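PDB 3TPA: heme-binding protein A from Haemophilus parasuis 29755, which probably binds glutathione as the periplasmic solute-binding component of an ABC-type import system, despite being named for heme. Local coordinates for residues A[293-298]-A[377-382]; A[350-355]-A[383-388]. The protein carries 1 engineered substitution. All blocks are in the same frame, centred on the assembly; numbering follows the deposited sequence.

Overall arrangement
From the N terminus the chain first passes along helix 286-294 and leaves it in segment 293-298, the first half of interaction 1. It then runs through helix 335-344 to strand 351-356, crosses over by helix 368-381 and returns as strand 384-389. Interaction 1 closes the longer loop, bringing the end of helix 368-381 back against the end of helix 286-294; interaction 2 pairs the two parallel strands on either side of the crossover. The two loops cross rather than nest, since 350-355 lies between the halves of interaction 1 and 383-388 follows both. W379 joins them: its indole meets A295 and also packs on I355 and A386, so helices and sheet edge are tied together.

Interaction 1 (A[293-298]-A[377-382])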
loop_
_atom_site.group_PDB
_atom_site.type_symbol
_atom_site.label_atom_id
_atom_site.label_comp_id
_atom_site.label_asym_id
_atom_site.label_seq_id
_atom_site.Cartn_x
_atom_site.Cartn_y
_atom_site.Cartn_z
ATOM N N HIS A 293 22.966 -14.253 5.988
ATOM C CA HIS A 293 21.768 -14.635 5.220
ATOM C C HIS A 293 21.573 -16.152 5.346
ATOM O O HIS A 293 20.480 -16.621 5.648
ATOM C CB HIS A 293 21.926 -14.185 3.756
ATOM C CG HIS A 293 20.638 -14.093 3.002
ATOM N ND1 HIS A 293 20.398 -13.114 2.044
ATOM C CD2 HIS A 293 19.514 -14.842 3.062
ATOM C CE1 HIS A 293 19.186 -13.280 1.555
ATOM N NE2 HIS A 293 18.623 -14.327 2.155
ATOM N N HIS A 294 22.647 -16.914 5.151
ATOM C CA HIS A 294 22.599 -18.364 5.358
ATOM C C HIS A 294 22.217 -18.737 6.782
ATOM O O HIS A 294 21.678 -19.807 7.007
ATOM C CB HIS A 294 23.944 -19.040 5.021
ATOM C CG HIS A 294 24.146 -19.301 3.564
ATOM N ND1 HIS A 294 23.392 -20.217 2.862
ATOM C CD2 HIS A 294 25.020 -18.776 2.678
ATOM C CE1 HIS A 294 23.784 -20.235 1.601
ATOM N NE2 HIS A 294 24.779 -19.381 1.465
ATOM N N ALA A 295 22.517 -17.864 7.741
ATOM C CA ALA A 295 22.227 -18.140 9.143
ATOM C C ALA A 295 20.936 -17.476 9.609
ATOM O O ALA A 295 20.758 -17.235 10.793
ATOM C CB ALA A 295 23.388 -17.713 10.025
ATOM N N THR A 296 20.058 -17.160 8.663
ATOM C CA THR A 296 18.748 -16.590 8.966
ATOM C C THR A 296 17.712 -17.670 8.659
ATOM O O THR A 296 17.503 -18.040 7.503
ATOM C CB THR A 296 18.461 -15.279 8.157
ATOM O OG1 THR A 296 19.470 -14.306 8.443
ATOM C CG2 THR A 296 17.101 -14.674 8.530
ATOM N N ASP A 297 17.101 -18.202 9.717
ATOM C CA ASP A 297 16.110 -19.271 9.601
ATOM C C ASP A 297 14.760 -18.632 9.300
ATOM O O ASP A 297 14.008 -18.319 10.215
ATOM C CB ASP A 297 16.023 -20.042 10.926
ATOM C CG ASP A 297 15.334 -21.394 10.780
ATOM O OD1 ASP A 297 14.559 -21.575 9.825
ATOM O OD2 ASP A 297 15.557 -22.277 11.640
ATOM N N LYS A 298 14.466 -18.412 8.020
ATOM C CA LYS A 298 13.262 -17.677 7.638
ATOM C C LYS A 298 11.983 -18.450 7.982
ATOM O O LYS A 298 11.008 -17.864 8.438
ATOM C CB LYS A 298 13.282 -17.319 6.148
ATOM C CG LYS A 298 14.516 -16.494 5.703
ATOM C CD LYS A 298 14.501 -16.183 4.201
ATOM C CE LYS A 298 15.829 -15.565 3.743
ATOM N NZ LYS A 298 15.760 -15.077 2.328
ATOM N N ALA A 377 20.061 -16.022 18.230
ATOM C CA ALA A 377 20.450 -17.374 18.669
ATOM C C ALA A 377 21.192 -18.159 17.601
ATOM O O ALA A 377 22.151 -18.877 17.903
ATOM C CB ALA A 377 19.226 -18.177 19.145
ATOM N N ASP A 378 20.743 -18.047 16.354
ATOM C CA ASP A 378 21.432 -18.712 15.248
ATOM C C ASP A 378 22.747 -18.012 14.931
ATOM O O ASP A 378 23.778 -18.658 14.748
ATOM C CB ASP A 378 20.542 -18.797 14.005
ATOM C CG ASP A 378 19.439 -19.833 14.156
ATOM O OD1 ASP A 378 19.701 -20.858 14.815
ATOM O OD2 ASP A 378 18.320 -19.625 13.633
ATOM N N TRP A 379 22.725 -16.687 14.874
ATOM C CA TRP A 379 23.960 -15.967 14.608
ATOM C C TRP A 379 25.039 -16.319 15.646
ATOM O O TRP A 379 26.211 -16.466 15.305
ATOM C CB TRP A 379 23.723 -14.456 14.532
ATOM C CG TRP A 379 23.043 -13.984 13.244
ATOM C CD1 TRP A 379 22.522 -14.763 12.247
ATOM C CD2 TRP A 379 22.838 -12.626 12.834
ATOM N NE1 TRP A 379 21.982 -13.975 11.258
ATOM C CE2 TRP A 379 22.164 -12.659 11.592
ATOM C CE3 TRP A 379 23.141 -11.385 13.406
ATOM C CZ2 TRP A 379 21.804 -11.501 10.902
ATOM C CZ3 TRP A 379 22.771 -10.233 12.730
ATOM C CH2 TRP A 379 22.115 -10.300 11.485
ATOM N N ALA A 380 24.642 -16.467 16.907
ATOM C CA ALA A 380 25.590 -16.807 17.976
ATOM C C ALA A 380 26.315 -18.118 17.699
ATOM O O ALA A 380 27.517 -18.245 17.950
ATOM C CB ALA A 380 24.883 -16.877 19.324
ATOM N N LYS A 381 25.572 -19.088 17.174
ATOM C CA LYS A 381 26.130 -20.392 16.835
ATOM C C LYS A 381 27.230 -20.336 15.774
ATOM O O LYS A 381 28.004 -21.273 15.644
ATOM C CB LYS A 381 25.034 -21.352 16.376
ATOM C CG LYS A 381 24.026 -21.719 17.452
ATOM C CD LYS A 381 23.032 -22.736 16.907
ATOM C CE LYS A 381 21.596 -22.300 17.141
ATOM N NZ LYS A 381 20.616 -23.158 16.417
ATOM N N ILE A 382 27.305 -19.259 15.006
ATOM C CA ILE A 382 28.403 -19.139 14.039
ATOM C C ILE A 382 29.429 -18.101 14.471
ATOM O O ILE A 382 30.247 -17.659 13.678
ATOM C CB ILE A 382 27.927 -18.842 12.604
ATOM C CG1 ILE A 382 27.327 -17.434 12.505
ATOM C CG2 ILE A 382 26.948 -19.903 12.136
ATOM C CD1 ILE A 382 27.087 -16.988 11.072
HETATM O O HOH W 1 18.159 -17.394 12.257
HETATM O O HOH W 2 16.739 -21.854 13.796
#
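A295 supplies the apolar part of this contact, its methyl CB lying 3.8 Å from CD1 of the W379 indole and 3.9 Å from CD1 of I382. The I382 branch gets there because CG1 sits between backbone N and carbonyl carbon (chi1 68°) and the chain then extends.

The indole presents its pyrrole edge to the other segment. A295 O lies near the ring plane, 3.4 Å from W379 CD1, and T296 OG1 lies at the same edge, near the ring plane, beside NE1. Both T296 OG1 and W379 NE1 donate to L292 O, one turn back in helix 286-294; the bond from NE1 anchors the ring to the helix end.

Polar contact passes through two waters. One donates to A295 O and, at 2.6 Å, to D378 OD2, while accepting from D297 N; the other donates to D297 OD2 and to D378 OD2, 2.7 Å from the latter. The other oxygen, D378 OD1, forms a salt bridge with K381 NZ at 2.9 Å, while D297 OD1 caps A300 N.

With D297 OD2 and D378 OD2 only 4.3 Å apart, the water between them and the K381 ammonium probably offset the repulsion between the carboxylates, and the polar half of the junction is carried by water.

Interaction 2 (A[350-355]-A[383-388]); sequences GFETEI and GVKAKL
F351 and V384 run alongside each other in the same direction, with V384 CG2 over one face of the phenyl ring, 4.3 Å from its centroid and 27° off the normal, a CH-pi contact. F351 carries CG between its backbone N and carbonyl carbon (chi1 58°), which brings the CE2-CZ side of the ring to that methyl. The other V384 branch, CG1, meets the methyl CG2 of T353 at 3.7 Å, the two side chains slanting across each other. The same threonine methyl touches A386 CB, and the A386 methyl in turn lies 3.7 Å from I355 CD1. I355 and L388 run alongside one another, L388 CD2 resting near I355 CB. These residues form a mostly apolar face, largely covered by helices: F351 meets V288, V384 meets L292, and L388 meets helix 368-381.

On the other face, E352 and K385 meet through their aliphatic parts, where E352 CG lies 4.2 Å from K385 CB. K385 bends at chi2 (99°), carrying NZ back to G383 O at 3.0 Å. That oxygen also accepts a bent bond from F351 N, the two donors arriving from opposite faces of the carbonyl plane.

Between the faces runs a parallel ladder of four straighter bonds: K385 N to F351 O, T353 N to K385 O, K387 N to T353 O and I355 N to K387 O. G383, with positive phi, ends helix 368-381 in a Schellman motif, and the chain then returns as the second strand of the beta-alpha-beta unit. The pairing therefore separates a mainly apolar face packed against helices from a charged, more exposed one at the sheet's edge.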
loop_
_atom_site.group_PDB
_atom_site.type_symbol
_atom_site.label_atom_id
_atom_site.label_comp_id
_atom_site.label_asym_id
_atom_site.label_seq_id
_atom_site.Cartn_x
_atom_site.Cartn_y
_atom_site.Cartn_z
ATOM N N GLY A 350 34.325 -14.995 14.042
ATOM C CA GLY A 350 33.201 -14.095 13.870
ATOM C C GLY A 350 33.516 -12.713 14.417
ATOM O O GLY A 350 34.646 -12.232 14.311
ATOM N N PHE A 351 32.517 -12.081 15.023
ATOM C CA PHE A 351 32.652 -10.705 15.488
ATOM C C PHE A 351 31.451 -10.291 16.349
ATOM O O PHE A 351 30.500 -11.042 16.506
ATOM C CB PHE A 351 32.810 -9.758 14.285
ATOM C CG PHE A 351 31.667 -9.823 13.302
ATOM C CD1 PHE A 351 30.586 -8.966 13.420
ATOM C CD2 PHE A 351 31.673 -10.745 12.265
ATOM C CE1 PHE A 351 29.533 -9.024 12.515
ATOM C CE2 PHE A 351 30.620 -10.810 11.362
ATOM C CZ PHE A 351 29.552 -9.949 11.490
ATOM N N GLU A 352 31.506 -9.092 16.915
ATOM C CA GLU A 352 30.395 -8.600 17.709
ATOM C C GLU A 352 29.644 -7.547 16.912
ATOM O O GLU A 352 30.235 -6.796 16.137
ATOM C CB GLU A 352 30.874 -8.004 19.040
ATOM C CG GLU A 352 31.669 -8.955 19.939
ATOM C CD GLU A 352 32.276 -8.226 21.131
ATOM O OE1 GLU A 352 32.787 -7.101 20.940
ATOM O OE2 GLU A 352 32.230 -8.763 22.260
ATOM N N THR A 353 28.337 -7.487 17.115
ATOM C CA THR A 353 27.502 -6.533 16.389
ATOM C C THR A 353 26.218 -6.278 17.184
ATOM O O THR A 353 26.136 -6.639 18.352
ATOM C CB THR A 353 27.201 -7.022 14.949
ATOM O OG1 THR A 353 26.519 -5.994 14.224
ATOM C CG2 THR A 353 26.349 -8.298 14.961
ATOM N N GLU A 354 25.230 -5.645 16.560
ATOM C CA GLU A 354 23.980 -5.327 17.231
ATOM C C GLU A 354 22.803 -5.585 16.312
ATOM O O GLU A 354 22.905 -5.433 15.099
ATOM C CB GLU A 354 23.930 -3.849 17.629
ATOM C CG GLU A 354 24.988 -3.370 18.598
ATOM C CD GLU A 354 24.834 -1.884 18.911
ATOM O OE1 GLU A 354 24.622 -1.090 17.965
ATOM O OE2 GLU A 354 24.902 -1.511 20.104
ATOM N N ILE A 355 21.678 -5.970 16.896
ATOM C CA ILE A 355 20.431 -6.050 16.150
ATOM C C ILE A 355 19.448 -5.051 16.752
ATOM O O ILE A 355 18.993 -5.216 17.882
ATOM C CB ILE A 355 19.819 -7.450 16.191
ATOM C CG1 ILE A 355 20.725 -8.470 15.491
ATOM C CG2 ILE A 355 18.431 -7.443 15.546
ATOM C CD1 ILE A 355 20.386 -9.913 15.868
ATOM N N GLY A 383 29.376 -17.720 15.741
ATOM C CA GLY A 383 30.368 -16.831 16.307
ATOM C C GLY A 383 30.065 -15.358 16.150
ATOM O O GLY A 383 30.907 -14.516 16.451
ATOM N N VAL A 384 28.868 -15.036 15.663
ATOM C CA VAL A 384 28.461 -13.631 15.562
ATOM C C VAL A 384 27.664 -13.254 16.808
ATOM O O VAL A 384 26.541 -13.733 17.008
ATOM C CB VAL A 384 27.603 -13.348 14.320
ATOM C CG1 VAL A 384 26.990 -11.943 14.407
ATOM C CG2 VAL A 384 28.419 -13.503 13.052
ATOM N N LYS A 385 28.244 -12.388 17.636
ATOM C CA LYS A 385 27.636 -12.036 18.913
ATOM C C LYS A 385 26.876 -10.729 18.792
ATOM O O LYS A 385 27.459 -9.650 18.912
ATOM C CB LYS A 385 28.696 -11.907 20.001
ATOM C CG LYS A 385 29.539 -13.158 20.205
ATOM C CD LYS A 385 30.875 -13.052 19.484
ATOM C CE LYS A 385 31.691 -14.328 19.655
ATOM N NZ LYS A 385 32.834 -14.397 18.692
ATOM N N ALA A 386 25.572 -10.833 18.575
ATOM C CA ALA A 386 24.742 -9.666 18.315
ATOM C C ALA A 386 23.828 -9.365 19.501
ATOM O O ALA A 386 22.922 -10.143 19.822
ATOM C CB ALA A 386 23.918 -9.894 17.047
ATOM N N LYS A 387 24.077 -8.238 20.156
ATOM C CA LYS A 387 23.237 -7.766 21.247
ATOM C C LYS A 387 21.952 -7.136 20.701
ATOM O O LYS A 387 21.991 -6.375 19.735
ATOM C CB LYS A 387 24.012 -6.736 22.067
ATOM C CG LYS A 387 23.372 -6.381 23.400
ATOM C CD LYS A 387 24.287 -5.491 24.216
ATOM C CE LYS A 387 23.725 -5.236 25.599
ATOM N NZ LYS A 387 24.819 -5.206 26.610
ATOM N N LEU A 388 20.812 -7.455 21.312
ATOM C CA LEU A 388 19.553 -6.806 20.942
ATOM C C LEU A 388 19.535 -5.403 21.521
ATOM O O LEU A 388 19.830 -5.199 22.693
ATOM C CB LEU A 388 18.344 -7.595 21.445
ATOM C CG LEU A 388 18.224 -9.024 20.927
ATOM C CD1 LEU A 388 16.813 -9.528 21.163
ATOM C CD2 LEU A 388 18.562 -9.074 19.458
#